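Local coordinates for putative phosphosugar isomerase (Clostridium difficile, PDB 3G68), which is a putative phosphosugar isomerase with two SIS domains that probably binds a phosphorylated sugar or related carbohydrate derivative, perhaps as glucosamine-6-phosphate synthase isomerase domains do, at residues Asn153-Gly158 with Gln310-Ile315; Glu17-Ala22 with Asn178-Ala183; Leu9-Arg14 with Gly146-Lys151; Glu28-Asn33 with Gly158-Arg163. All blocks are in the same frame, centred on the assembly; numbering follows the deposited sequence. Where two conformers were deposited one is given.

Contact 1: Asn153-Gly158 with Gln310-Ile315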
loop_
_atom_site.group_PDB
_atom_site.type_symbol
_atom_site.label_atom_id
_atom_site.label_comp_id
_atom_site.label_asym_id
_atom_site.label_seq_id
_atom_site.Cartn_x
_atom_site.Cartn_y
_atom_site.Cartn_z
ATOM N N ASN B 153 -22.090 14.839 39.029
ATOM C CA ASN B 153 -22.419 16.281 39.107
ATOM C C ASN B 153 -21.705 16.983 40.266
ATOM O O ASN B 153 -21.188 18.101 40.115
ATOM C CB ASN B 153 -23.946 16.486 39.216
ATOM C CG ASN B 153 -24.469 17.516 38.228
ATOM O OD1 ASN B 153 -24.119 17.479 37.041
ATOM N ND2 ASN B 153 -25.319 18.423 38.695
ATOM N N LEU B 154 -21.667 16.306 41.413
ATOM C CA LEU B 154 -20.926 16.758 42.594
ATOM C C LEU B 154 -19.404 16.819 42.345
ATOM O O LEU B 154 -18.737 17.742 42.801
ATOM C CB LEU B 154 -21.204 15.864 43.788
ATOM C CG LEU B 154 -22.578 16.025 44.446
ATOM C CD1 LEU B 154 -22.899 14.811 45.309
ATOM C CD2 LEU B 154 -22.607 17.318 45.261
HETATM N N MSE B 155 -18.859 15.826 41.651
HETATM C CA MSE B 155 -17.459 15.836 41.334
HETATM C C MSE B 155 -17.136 16.992 40.376
HETATM O O MSE B 155 -16.115 17.631 40.538
HETATM C CB MSE B 155 -17.012 14.503 40.725
HETATM C CG MSE B 155 -16.992 13.375 41.729
HETATM SE SE MSE B 155 -16.363 11.768 40.854
HETATM C CE MSE B 155 -15.995 10.648 42.393
ATOM N N LEU B 156 -17.976 17.192 39.361
ATOM C CA LEU B 156 -17.789 18.263 38.381
ATOM C C LEU B 156 -17.799 19.626 39.077
ATOM O O LEU B 156 -16.902 20.442 38.816
ATOM C CB LEU B 156 -18.825 18.178 37.271
ATOM C CG LEU B 156 -18.542 16.974 36.356
ATOM C CD1 LEU B 156 -19.677 16.745 35.403
ATOM C CD2 LEU B 156 -17.207 17.150 35.604
ATOM N N LEU B 157 -18.752 19.836 39.986
ATOM C CA LEU B 157 -18.802 21.065 40.810
ATOM C C LEU B 157 -17.435 21.342 41.423
ATOM O O LEU B 157 -16.928 22.476 41.331
ATOM C CB LEU B 157 -19.850 20.987 41.923
ATOM C CG LEU B 157 -19.899 22.139 42.966
ATOM C CD1 LEU B 157 -20.255 23.482 42.280
ATOM C CD2 LEU B 157 -20.868 21.781 44.118
ATOM N N GLY B 158 -16.862 20.313 42.055
ATOM C CA GLY B 158 -15.535 20.387 42.667
ATOM C C GLY B 158 -14.469 20.782 41.665
ATOM O O GLY B 158 -13.756 21.760 41.858
ATOM N N GLN B 310 -13.418 4.688 41.018
ATOM C CA GLN B 310 -13.976 3.324 41.099
ATOM C C GLN B 310 -15.453 3.359 41.444
ATOM O O GLN B 310 -16.155 2.366 41.227
ATOM C CB GLN B 310 -13.216 2.471 42.130
ATOM C CG GLN B 310 -13.368 2.966 43.581
ATOM C CD GLN B 310 -12.611 2.118 44.602
ATOM O OE1 GLN B 310 -12.304 0.954 44.378
ATOM N NE2 GLN B 310 -12.306 2.721 45.726
ATOM N N THR B 311 -15.924 4.467 42.012
ATOM C CA THR B 311 -17.333 4.635 42.343
ATOM C C THR B 311 -18.244 4.456 41.107
ATOM O O THR B 311 -19.392 4.123 41.233
ATOM C CB THR B 311 -17.620 5.998 43.040
ATOM O OG1 THR B 311 -18.941 5.982 43.608
ATOM C CG2 THR B 311 -17.481 7.165 42.051
ATOM N N PHE B 312 -17.732 4.689 39.913
ATOM C CA PHE B 312 -18.553 4.517 38.702
ATOM C C PHE B 312 -18.690 3.102 38.205
ATOM O O PHE B 312 -19.321 2.892 37.172
ATOM C CB PHE B 312 -18.061 5.446 37.592
ATOM C CG PHE B 312 -18.163 6.855 37.979
ATOM C CD1 PHE B 312 -19.421 7.410 38.240
ATOM C CD2 PHE B 312 -17.023 7.630 38.189
ATOM C CE1 PHE B 312 -19.522 8.745 38.670
ATOM C CE2 PHE B 312 -17.139 8.955 38.598
ATOM C CZ PHE B 312 -18.391 9.505 38.835
ATOM N N ASN B 313 -18.059 2.147 38.893
ATOM C CA ASN B 313 -18.184 0.750 38.534
ATOM C C ASN B 313 -18.529 -0.222 39.646
ATOM O O ASN B 313 -19.145 -1.230 39.360
ATOM C CB ASN B 313 -16.848 0.233 37.984
ATOM C CG ASN B 313 -16.344 0.983 36.753
ATOM O OD1 ASN B 313 -15.144 0.985 36.523
ATOM N ND2 ASN B 313 -17.235 1.579 35.951
ATOM N N PHE B 314 -18.136 0.050 40.894
ATOM C CA PHE B 314 -18.147 -1.015 41.918
ATOM C C PHE B 314 -19.474 -1.687 42.244
ATOM O O PHE B 314 -19.519 -2.918 42.381
ATOM C CB PHE B 314 -17.475 -0.590 43.233
ATOM C CG PHE B 314 -16.426 -1.545 43.670
ATOM C CD1 PHE B 314 -16.752 -2.846 44.009
ATOM C CD2 PHE B 314 -15.083 -1.155 43.677
ATOM C CE1 PHE B 314 -15.742 -3.755 44.399
ATOM C CE2 PHE B 314 -14.095 -2.040 44.020
ATOM C CZ PHE B 314 -14.424 -3.347 44.372
ATOM N N ILE B 315 -20.545 -0.911 42.359
ATOM C CA ILE B 315 -21.824 -1.476 42.758
ATOM C C ILE B 315 -22.751 -1.863 41.601
ATOM O O ILE B 315 -23.870 -2.318 41.838
ATOM C CB ILE B 315 -22.563 -0.633 43.832
ATOM C CG1 ILE B 315 -23.014 0.723 43.327
ATOM C CG2 ILE B 315 -21.699 -0.447 45.074
ATOM C CD1 ILE B 315 -23.987 1.388 44.327
#
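Met-155 and Thr-311 mark where the two backbones come nearest, and even there their CA atoms stand 11.2 Å apart, so the gap between chains is bridged entirely by side chains. Residues 153-158 are a regular middle portion of helix 145-165. Residues 310-315 belong to the irregular connection that follows strand 299-300 and leads into helix 316-324. In this double-SIS protein the pairing therefore ties a helix of the first SIS unit to chain that comes after the second parallel sheet, and its chemistry is a Met-aromatic contact. Met-155, present as selenomethionine, supplies the reach: beyond CG its chain is extended, with chi2 at -178°, and SE and CE lie far out from the helix. SE approaches the rim of the Phe-312 ring, 3.6 Å from CZ, and sits near the ring plane, 74° off the normal. The selenium thus meets the aromatic edge and leaves the face to another group. That group is close in sequence, for Thr-311 CG2 lies 3.8 Å above the centre of the Phe-312 ring. The same methyl serves both neighbours. The polar branch of Thr-311 takes no part in this apolar junction, as OG1 is hydrogen-bonded to Asp-222 and Lys-151. Val-52 and Tyr-55 of helix 43-59 also pack on Met-155, while Ile-180 and Ala-183 lie against Phe-312. At the far tip of the selenomethionine, CE meets Thr-311 CG2 methyl to methyl at 3.8 Å.

Contact 2: Glu17-Ala22 with Asn178-Ala183; sequences EIISNA and NKILDA
Ile-19 carries the whole of its helix's share in this contact, its CD1 methyl set against two neighbouring residues of helix 170-184. The closer approach is to Leu-181, whose CD2 lies 3.6 Å from Ile-19 CD1. On the next residue back, Ile-180 CG2 is 3.9 Å from that same Ile-19 CD1. One methyl therefore touches two branches at once, and the side chains cross obliquely as they meet. Ile-19 directs CG1 beside its backbone N (chi1 -78°) and then extends, which carries CD1 across the gap; the backbones themselves remain well separated, with the CA atoms of Ile-19 and Leu-181 8.8 Å apart. Leu-181 springs from the flank of its helix and still brings CD2 in against the isoleucine. This is apolar helix-helix packing in a double-SIS protein, in the helices gathered around helix 145-165, and it joins the last turn of helix 4-20 to the last turns of helix 170-184. Ile-177 and Ile-184 add to the hydrophobic surroundings of Ile-19, while Tyr-309 packs on Ile-180. Around this buried core the character changes. Glu-17 is exposed, and Ser-20 and Asn-21 are partly so, on parts of their turn that do not face the other segment. Across the contact, Lys-179 runs away from Ile-19 and pairs with Glu-176. Asp-182 and Asn-178 use their polar ends at a subunit boundary: Asp-182 OD1 forms a salt bridge, and Asn-178 OD1 a hydrogen bond, with Arg-14 of the second subunit. Glu-17 and Arg-14 of the second subunit also pack on Ile-19 and Leu-181.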
loop_
_atom_site.group_PDB
_atom_site.type_symbol
_atom_site.label_atom_id
_atom_site.label_comp_id
_atom_site.label_asym_id
_atom_site.label_seq_id
_atom_site.Cartn_x
_atom_site.Cartn_y
_atom_site.Cartn_z
ATOM N N GLU B 17 -22.773 13.247 28.463
ATOM C CA GLU B 17 -23.490 14.489 28.162
ATOM C C GLU B 17 -23.320 15.547 29.250
ATOM O O GLU B 17 -23.135 16.760 28.972
ATOM C CB GLU B 17 -24.977 14.251 27.969
ATOM C CG GLU B 17 -25.290 13.474 26.706
ATOM C CD GLU B 17 -26.746 13.073 26.605
ATOM O OE1 GLU B 17 -27.486 13.282 27.593
ATOM O OE2 GLU B 17 -27.123 12.510 25.547
ATOM N N ILE B 18 -23.378 15.078 30.486
ATOM C CA ILE B 18 -23.191 15.914 31.645
ATOM C C ILE B 18 -21.788 16.506 31.679
ATOM O O ILE B 18 -21.623 17.681 31.936
ATOM C CB ILE B 18 -23.543 15.157 32.939
ATOM C CG1 ILE B 18 -25.065 14.925 32.971
ATOM C CG2 ILE B 18 -23.082 15.965 34.175
ATOM C CD1 ILE B 18 -25.518 14.012 34.109
ATOM N N ILE B 19 -20.787 15.685 31.419
ATOM C CA ILE B 19 -19.391 16.130 31.328
ATOM C C ILE B 19 -19.244 17.232 30.247
ATOM O O ILE B 19 -18.688 18.287 30.530
ATOM C CB ILE B 19 -18.458 14.904 31.087
ATOM C CG1 ILE B 19 -18.260 14.153 32.408
ATOM C CG2 ILE B 19 -17.082 15.308 30.499
ATOM C CD1 ILE B 19 -17.651 12.728 32.244
ATOM N N SER B 20 -19.788 17.004 29.048
ATOM C CA SER B 20 -19.727 18.016 27.984
ATOM C C SER B 20 -20.477 19.312 28.294
ATOM O O SER B 20 -20.134 20.344 27.735
ATOM C CB SER B 20 -20.231 17.455 26.665
ATOM O OG SER B 20 -19.432 16.363 26.265
ATOM N N ASN B 21 -21.489 19.270 29.157
ATOM C CA ASN B 21 -22.280 20.451 29.528
ATOM C C ASN B 21 -21.787 21.137 30.784
ATOM O O ASN B 21 -22.392 22.136 31.211
ATOM C CB ASN B 21 -23.729 20.029 29.771
ATOM C CG ASN B 21 -24.688 21.216 29.894
ATOM O OD1 ASN B 21 -24.699 22.114 29.041
ATOM N ND2 ASN B 21 -25.505 21.218 30.952
ATOM N N ALA B 22 -20.695 20.651 31.372
ATOM C CA ALA B 22 -20.213 21.160 32.671
ATOM C C ALA B 22 -19.756 22.604 32.647
ATOM O O ALA B 22 -20.013 23.346 33.601
ATOM C CB ALA B 22 -19.086 20.300 33.214
ATOM N N ASN B 178 -10.674 13.018 31.875
ATOM C CA ASN B 178 -10.306 11.816 31.119
ATOM C C ASN B 178 -10.234 10.537 31.988
ATOM O O ASN B 178 -10.618 9.478 31.516
ATOM C CB ASN B 178 -9.084 12.075 30.250
ATOM C CG ASN B 178 -9.469 12.808 28.951
ATOM O OD1 ASN B 178 -10.073 12.213 28.048
ATOM N ND2 ASN B 178 -9.179 14.093 28.881
ATOM N N LYS B 179 -9.801 10.656 33.246
ATOM C CA LYS B 179 -9.841 9.506 34.190
ATOM C C LYS B 179 -11.286 9.065 34.483
ATOM O O LYS B 179 -11.605 7.873 34.507
ATOM C CB LYS B 179 -9.134 9.854 35.506
ATOM C CG LYS B 179 -7.681 10.058 35.364
ATOM C CD LYS B 179 -7.106 10.352 36.764
ATOM C CE LYS B 179 -5.629 10.499 36.724
ATOM N NZ LYS B 179 -5.194 11.080 37.988
ATOM N N ILE B 180 -12.168 10.034 34.703
ATOM C CA ILE B 180 -13.592 9.773 34.926
ATOM C C ILE B 180 -14.148 9.094 33.684
ATOM O O ILE B 180 -14.870 8.110 33.785
ATOM C CB ILE B 180 -14.370 11.080 35.229
ATOM C CG1 ILE B 180 -13.947 11.656 36.587
ATOM C CG2 ILE B 180 -15.856 10.865 35.212
ATOM C CD1 ILE B 180 -14.453 13.108 36.835
ATOM N N LEU B 181 -13.781 9.585 32.504
ATOM C CA LEU B 181 -14.243 8.957 31.246
ATOM C C LEU B 181 -13.733 7.517 31.117
ATOM O O LEU B 181 -14.434 6.633 30.621
ATOM C CB LEU B 181 -13.843 9.811 30.031
ATOM C CG LEU B 181 -14.635 11.098 29.838
ATOM C CD1 LEU B 181 -14.010 11.951 28.697
ATOM C CD2 LEU B 181 -16.135 10.800 29.545
ATOM N N ASP B 182 -12.520 7.278 31.588
ATOM C CA ASP B 182 -11.949 5.933 31.601
ATOM C C ASP B 182 -12.783 4.996 32.512
ATOM O O ASP B 182 -12.934 3.835 32.167
ATOM C CB ASP B 182 -10.504 5.909 32.122
ATOM C CG ASP B 182 -9.462 6.433 31.141
ATOM O OD1 ASP B 182 -9.700 6.552 29.929
ATOM O OD2 ASP B 182 -8.332 6.668 31.623
ATOM N N ALA B 183 -13.338 5.491 33.626
ATOM C CA ALA B 183 -14.208 4.684 34.502
ATOM C C ALA B 183 -15.563 4.452 33.823
ATOM O O ALA B 183 -16.100 3.335 33.776
ATOM C CB ALA B 183 -14.419 5.408 35.855
#

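Contact 3: Leu9-Arg14 with Gly146-Lys151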
loop_
_atom_site.group_PDB
_atom_site.type_symbol
_atom_site.label_atom_id
_atom_site.label_comp_id
_atom_site.label_asym_id
_atom_site.label_seq_id
_atom_site.Cartn_x
_atom_site.Cartn_y
_atom_site.Cartn_z
ATOM N N LEU B 9 -28.122 0.790 31.824
ATOM C CA LEU B 9 -27.493 0.813 30.499
ATOM C C LEU B 9 -27.443 2.216 29.840
ATOM O O LEU B 9 -26.496 2.491 29.081
ATOM C CB LEU B 9 -28.130 -0.234 29.575
ATOM C CG LEU B 9 -27.859 -1.676 30.015
ATOM C CD1 LEU B 9 -28.624 -2.668 29.143
ATOM C CD2 LEU B 9 -26.391 -2.021 29.998
ATOM N N GLU B 10 -28.412 3.091 30.165
ATOM C CA GLU B 10 -28.441 4.495 29.686
ATOM C C GLU B 10 -27.383 5.386 30.365
ATOM O O GLU B 10 -27.028 6.467 29.863
ATOM C CB GLU B 10 -29.810 5.102 30.058
ATOM C CG GLU B 10 -30.148 6.377 29.372
ATOM C CD GLU B 10 -31.440 7.007 29.854
ATOM O OE1 GLU B 10 -31.718 8.120 29.375
ATOM O OE2 GLU B 10 -32.172 6.448 30.687
ATOM N N THR B 11 -26.924 4.961 31.542
ATOM C CA THR B 11 -26.070 5.766 32.399
ATOM C C THR B 11 -24.771 6.308 31.734
ATOM O O THR B 11 -24.557 7.517 31.772
ATOM C CB THR B 11 -25.867 5.095 33.793
ATOM O OG1 THR B 11 -27.165 4.844 34.361
ATOM C CG2 THR B 11 -25.104 6.026 34.728
ATOM N N PRO B 12 -23.934 5.458 31.092
ATOM C CA PRO B 12 -22.771 6.063 30.420
ATOM C C PRO B 12 -23.082 7.206 29.405
ATOM O O PRO B 12 -22.400 8.238 29.443
ATOM C CB PRO B 12 -22.079 4.856 29.767
ATOM C CG PRO B 12 -22.467 3.710 30.676
ATOM C CD PRO B 12 -23.916 3.994 30.961
ATOM N N VAL B 13 -24.133 7.077 28.599
ATOM C CA VAL B 13 -24.478 8.127 27.591
ATOM C C VAL B 13 -24.823 9.453 28.308
ATOM O O VAL B 13 -24.328 10.522 27.968
ATOM C CB VAL B 13 -25.646 7.658 26.645
ATOM C CG1 VAL B 13 -26.068 8.756 25.675
ATOM C CG2 VAL B 13 -25.241 6.414 25.888
ATOM N N ARG B 14 -25.620 9.360 29.355
ATOM C CA ARG B 14 -26.015 10.540 30.141
ATOM C C ARG B 14 -24.827 11.167 30.837
ATOM O O ARG B 14 -24.701 12.397 30.867
ATOM C CB ARG B 14 -27.125 10.220 31.161
ATOM C CG ARG B 14 -28.519 10.012 30.561
ATOM C CD ARG B 14 -29.030 11.234 29.802
ATOM N NE ARG B 14 -30.394 11.037 29.326
ATOM C CZ ARG B 14 -31.110 11.928 28.638
ATOM N NH1 ARG B 14 -30.609 13.118 28.309
ATOM N NH2 ARG B 14 -32.346 11.612 28.264
ATOM N N GLY B 146 -29.675 7.928 38.198
ATOM C CA GLY B 146 -29.673 9.190 38.946
ATOM C C GLY B 146 -28.628 9.288 40.042
ATOM O O GLY B 146 -28.067 10.361 40.269
ATOM N N TYR B 147 -28.341 8.158 40.681
ATOM C CA TYR B 147 -27.306 8.084 41.705
ATOM C C TYR B 147 -25.942 8.397 41.064
ATOM O O TYR B 147 -25.257 9.298 41.532
ATOM C CB TYR B 147 -27.323 6.703 42.402
ATOM C CG TYR B 147 -26.236 6.507 43.450
ATOM C CD1 TYR B 147 -26.142 7.355 44.554
ATOM C CD2 TYR B 147 -25.284 5.490 43.329
ATOM C CE1 TYR B 147 -25.156 7.180 45.504
ATOM C CE2 TYR B 147 -24.276 5.329 44.286
ATOM C CZ TYR B 147 -24.236 6.171 45.372
ATOM O OH TYR B 147 -23.279 6.018 46.354
ATOM N N TYR B 148 -25.554 7.643 40.021
ATOM C CA TYR B 148 -24.299 7.867 39.277
ATOM C C TYR B 148 -24.178 9.305 38.735
ATOM O O TYR B 148 -23.147 9.953 38.889
ATOM C CB TYR B 148 -24.152 6.892 38.125
ATOM C CG TYR B 148 -23.874 5.481 38.579
ATOM C CD1 TYR B 148 -22.648 5.142 39.170
ATOM C CD2 TYR B 148 -24.811 4.479 38.396
ATOM C CE1 TYR B 148 -22.387 3.836 39.593
ATOM C CE2 TYR B 148 -24.549 3.170 38.797
ATOM C CZ TYR B 148 -23.346 2.864 39.397
ATOM O OH TYR B 148 -23.071 1.590 39.810
ATOM N N CYS B 149 -25.240 9.803 38.102
ATOM C CA CYS B 149 -25.180 11.132 37.526
ATOM C C CYS B 149 -25.120 12.230 38.603
ATOM O O CYS B 149 -24.555 13.277 38.334
ATOM C CB CYS B 149 -26.342 11.367 36.561
ATOM S SG CYS B 149 -26.337 10.351 35.089
ATOM N N THR B 150 -25.652 11.990 39.811
ATOM C CA THR B 150 -25.603 12.982 40.912
ATOM C C THR B 150 -24.174 13.000 41.511
ATOM O O THR B 150 -23.586 14.072 41.753
ATOM C CB THR B 150 -26.704 12.695 41.981
ATOM O OG1 THR B 150 -28.005 12.840 41.362
ATOM C CG2 THR B 150 -26.586 13.627 43.200
ATOM N N LYS B 151 -23.589 11.818 41.729
ATOM C CA LYS B 151 -22.194 11.745 42.155
ATOM C C LYS B 151 -21.276 12.467 41.142
ATOM O O LYS B 151 -20.415 13.236 41.533
ATOM C CB LYS B 151 -21.728 10.313 42.307
ATOM C CG LYS B 151 -22.395 9.552 43.451
ATOM C CD LYS B 151 -21.706 8.199 43.650
ATOM C CE LYS B 151 -21.988 7.188 42.502
ATOM N NZ LYS B 151 -21.434 5.855 42.800
#
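Thr-11 and Arg-14 are the residues of 9-14 that meet residues 146-151, in helix-helix packing of the N-terminal helix 4-20 on helix 145-165 of the first SIS unit in this double-SIS protein. Glu-10 does not touch 146-151, but its OE2 forms a salt bridge with Lys-145, at the start of the same helix. Thr-11 makes the firmer contact: CG2, anti to the backbone N, sits 3.6 Å from Tyr-148 CB, chiefly at the root of the tyrosine, with Tyr-148 CD2 next at 4.0 Å, and the two side chains cross at about a right angle. OG1 is hydrogen-bonded back to the carbonyl of Tyr-7, which leaves the methyl for packing. Pro-12 follows on the side turned from helix 145-165. The helix is kinked here, the N atoms of Pro-12 and Val-13 lacking bonds to the preceding turn. Arg-14 then lays CB 4.0 Å from Cys-149 SG, while the rest of its chain bends away at chi2 (-60°). In the conformer described, NE meets Glu-10 OE1 at 3.2 Å in a salt bridge, with the oxygen near the guanidinium plane. Tyr-148 has its OH hydrogen-bonded to Gln-319 and its ring edge-to-face with Phe-187. Helix 145-165 thus lies between helix 4-20, met through Tyr-148 and Cys-149, and helix 43-59, met through Tyr-147, Thr-150 and Lys-151, whereas Leu-9 and Pro-12 lean on helix 187-200.

Contact 4: Glu28-Asn33 with Gly158-Arg163; sequences EVKRTN and GLQIAR
The connection that leads into strand 36-40, a strand of the first parallel sheet of the SIS fold, packs here against the later turns of helix 145-165, with Lys-30 set against both Gln-160 and Ile-161. The backbones come very close, the CA atoms of Lys-30 and Ile-161 being 4.7 Å apart, and Ile-161 CG1 lies 4.3 Å from Lys-30 CA. Lys-30 CB rests 3.8 Å from the Gln-160 carbonyl O. With CG between backbone N and carbonyl carbon (chi1 73°) and the chain extended beyond, the lysine runs past the glutamine, its CD 4.0 Å from Gln-160 OE1. A water joins the polar ends: it accepts from Lys-30 NZ at 2.8 Å and donates to Gln-160 OE1 at 2.7 Å. The amide is held on its other side too, NE2 bonding to Tyr-173 OH and Asp-23 OD1. Asp-23 also pairs with Arg-163, and Glu-164 forms a long, weak ion pair with Lys-30 NZ; together they would partly offset the like charges of Lys-30 and Arg-163. Within the connection, Thr-32 OG1 donates to Val-29 O at 2.7 Å, fastening the turn. Val-29 and Thr-32 touch Tyr-129 of strand 129-130, while Leu-159 and Ala-162 face helix 43-59.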
loop_
_atom_site.group_PDB
_atom_site.type_symbol
_atom_site.label_atom_id
_atom_site.label_comp_id
_atom_site.label_asym_id
_atom_site.label_seq_id
_atom_site.Cartn_x
_atom_site.Cartn_y
_atom_site.Cartn_z
ATOM N N GLU B 28 -21.523 29.882 36.622
ATOM C CA GLU B 28 -21.864 30.927 37.598
ATOM C C GLU B 28 -21.448 30.513 39.004
ATOM O O GLU B 28 -20.781 31.263 39.700
ATOM C CB GLU B 28 -23.376 31.231 37.569
ATOM C CG GLU B 28 -23.815 32.473 38.386
ATOM C CD GLU B 28 -25.312 32.531 38.669
ATOM O OE1 GLU B 28 -25.986 31.482 38.573
ATOM O OE2 GLU B 28 -25.817 33.619 39.049
ATOM N N VAL B 29 -21.848 29.318 39.429
ATOM C CA VAL B 29 -21.520 28.868 40.788
ATOM C C VAL B 29 -20.003 28.817 41.056
ATOM O O VAL B 29 -19.588 29.041 42.177
ATOM C CB VAL B 29 -22.208 27.506 41.159
ATOM C CG1 VAL B 29 -21.634 26.367 40.321
ATOM C CG2 VAL B 29 -22.086 27.219 42.674
ATOM N N LYS B 30 -19.188 28.527 40.047
ATOM C CA LYS B 30 -17.725 28.425 40.239
ATOM C C LYS B 30 -17.109 29.777 40.611
ATOM O O LYS B 30 -16.013 29.830 41.168
ATOM C CB LYS B 30 -17.040 27.913 38.965
ATOM C CG LYS B 30 -16.948 28.918 37.795
ATOM C CD LYS B 30 -16.243 28.341 36.567
ATOM C CE LYS B 30 -16.130 29.375 35.472
ATOM N NZ LYS B 30 -15.484 28.859 34.243
ATOM N N ARG B 31 -17.803 30.850 40.208
ATOM C CA ARG B 31 -17.381 32.215 40.423
ATOM C C ARG B 31 -17.728 32.789 41.823
ATOM O O ARG B 31 -17.201 33.822 42.184
ATOM C CB ARG B 31 -17.948 33.124 39.312
ATOM C CG ARG B 31 -17.547 32.728 37.891
ATOM C CD ARG B 31 -18.337 33.513 36.840
ATOM N NE ARG B 31 -18.102 33.019 35.485
ATOM C CZ ARG B 31 -17.030 33.296 34.734
ATOM N NH1 ARG B 31 -16.040 34.076 35.173
ATOM N NH2 ARG B 31 -16.938 32.787 33.513
ATOM N N THR B 32 -18.590 32.125 42.599
ATOM C CA THR B 32 -18.940 32.597 43.947
ATOM C C THR B 32 -17.777 32.494 44.940
ATOM O O THR B 32 -16.776 31.812 44.682
ATOM C CB THR B 32 -20.149 31.818 44.542
ATOM O OG1 THR B 32 -19.908 30.403 44.488
ATOM C CG2 THR B 32 -21.390 32.130 43.766
ATOM N N ASN B 33 -17.909 33.213 46.058
ATOM C CA ASN B 33 -16.924 33.155 47.122
ATOM C C ASN B 33 -17.359 32.138 48.173
ATOM O O ASN B 33 -18.299 32.407 48.927
ATOM C CB ASN B 33 -16.778 34.516 47.790
ATOM C CG ASN B 33 -15.643 34.540 48.785
ATOM O OD1 ASN B 33 -14.614 33.879 48.592
ATOM N ND2 ASN B 33 -15.818 35.304 49.855
ATOM N N GLY B 158 -16.862 20.313 42.055
ATOM C CA GLY B 158 -15.535 20.387 42.667
ATOM C C GLY B 158 -14.469 20.782 41.665
ATOM O O GLY B 158 -13.756 21.760 41.858
ATOM N N LEU B 159 -14.379 20.026 40.582
ATOM C CA LEU B 159 -13.393 20.271 39.531
ATOM C C LEU B 159 -13.458 21.685 38.922
ATOM O O LEU B 159 -12.428 22.302 38.646
ATOM C CB LEU B 159 -13.528 19.185 38.441
ATOM C CG LEU B 159 -12.986 17.794 38.827
ATOM C CD1 LEU B 159 -13.394 16.696 37.795
ATOM C CD2 LEU B 159 -11.449 17.855 38.972
ATOM N N GLN B 160 -14.675 22.156 38.699
ATOM C CA GLN B 160 -14.974 23.475 38.134
ATOM C C GLN B 160 -14.563 24.589 39.085
ATOM O O GLN B 160 -14.009 25.602 38.658
ATOM C CB GLN B 160 -16.466 23.564 37.798
ATOM C CG GLN B 160 -16.874 22.719 36.552
ATOM C CD GLN B 160 -16.767 23.495 35.249
ATOM O OE1 GLN B 160 -17.032 24.685 35.220
ATOM N NE2 GLN B 160 -16.424 22.803 34.150
ATOM N N ILE B 161 -14.813 24.380 40.375
ATOM C CA ILE B 161 -14.394 25.331 41.406
ATOM C C ILE B 161 -12.876 25.322 41.476
ATOM O O ILE B 161 -12.265 26.367 41.395
ATOM C CB ILE B 161 -14.958 24.997 42.782
ATOM C CG1 ILE B 161 -16.450 25.301 42.837
ATOM C CG2 ILE B 161 -14.273 25.821 43.863
ATOM C CD1 ILE B 161 -17.127 24.684 44.059
ATOM N N ALA B 162 -12.289 24.133 41.580
ATOM C CA ALA B 162 -10.840 23.964 41.695
ATOM C C ALA B 162 -10.072 24.669 40.568
ATOM O O ALA B 162 -9.060 25.348 40.804
ATOM C CB ALA B 162 -10.492 22.467 41.737
ATOM N N ARG B 163 -10.539 24.494 39.338
ATOM C CA ARG B 163 -9.883 25.139 38.200
ATOM C C ARG B 163 -10.037 26.662 38.287
ATOM O O ARG B 163 -9.057 27.383 38.137
ATOM C CB ARG B 163 -10.413 24.587 36.867
ATOM C CG ARG B 163 -9.712 25.166 35.600
ATOM C CD ARG B 163 -10.224 24.495 34.318
ATOM N NE ARG B 163 -11.657 24.741 34.178
ATOM C CZ ARG B 163 -12.425 24.301 33.195
ATOM N NH1 ARG B 163 -11.921 23.581 32.203
ATOM N NH2 ARG B 163 -13.718 24.611 33.195
HETATM O O HOH W 1 -17.232 26.835 33.593
#

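In the fold
Helix 145-165 runs through contacts 1, 3 and 4, while contact 2 joins its successor, helix 170-184, to helix 4-20, which contact 3 also uses. All four are buried; the centre of contact 1 is nearest the chain's centre (about 8 Å) and that of contact 4 farthest (about 22 Å), while contact 2 borders the second subunit. The chemistry follows: selenium and aromatic carbon in contact 1, methyl groups alone in contact 2, packing beside a partly exposed arginine in contact 3, and a water bridge in contact 4. Phe-312 and Ile-315 pack on Tyr-148 between contacts 1 and 3, and Asn-313 bonds to Ala-183 between contacts 1 and 2. Contacts 3 and 4 do not touch.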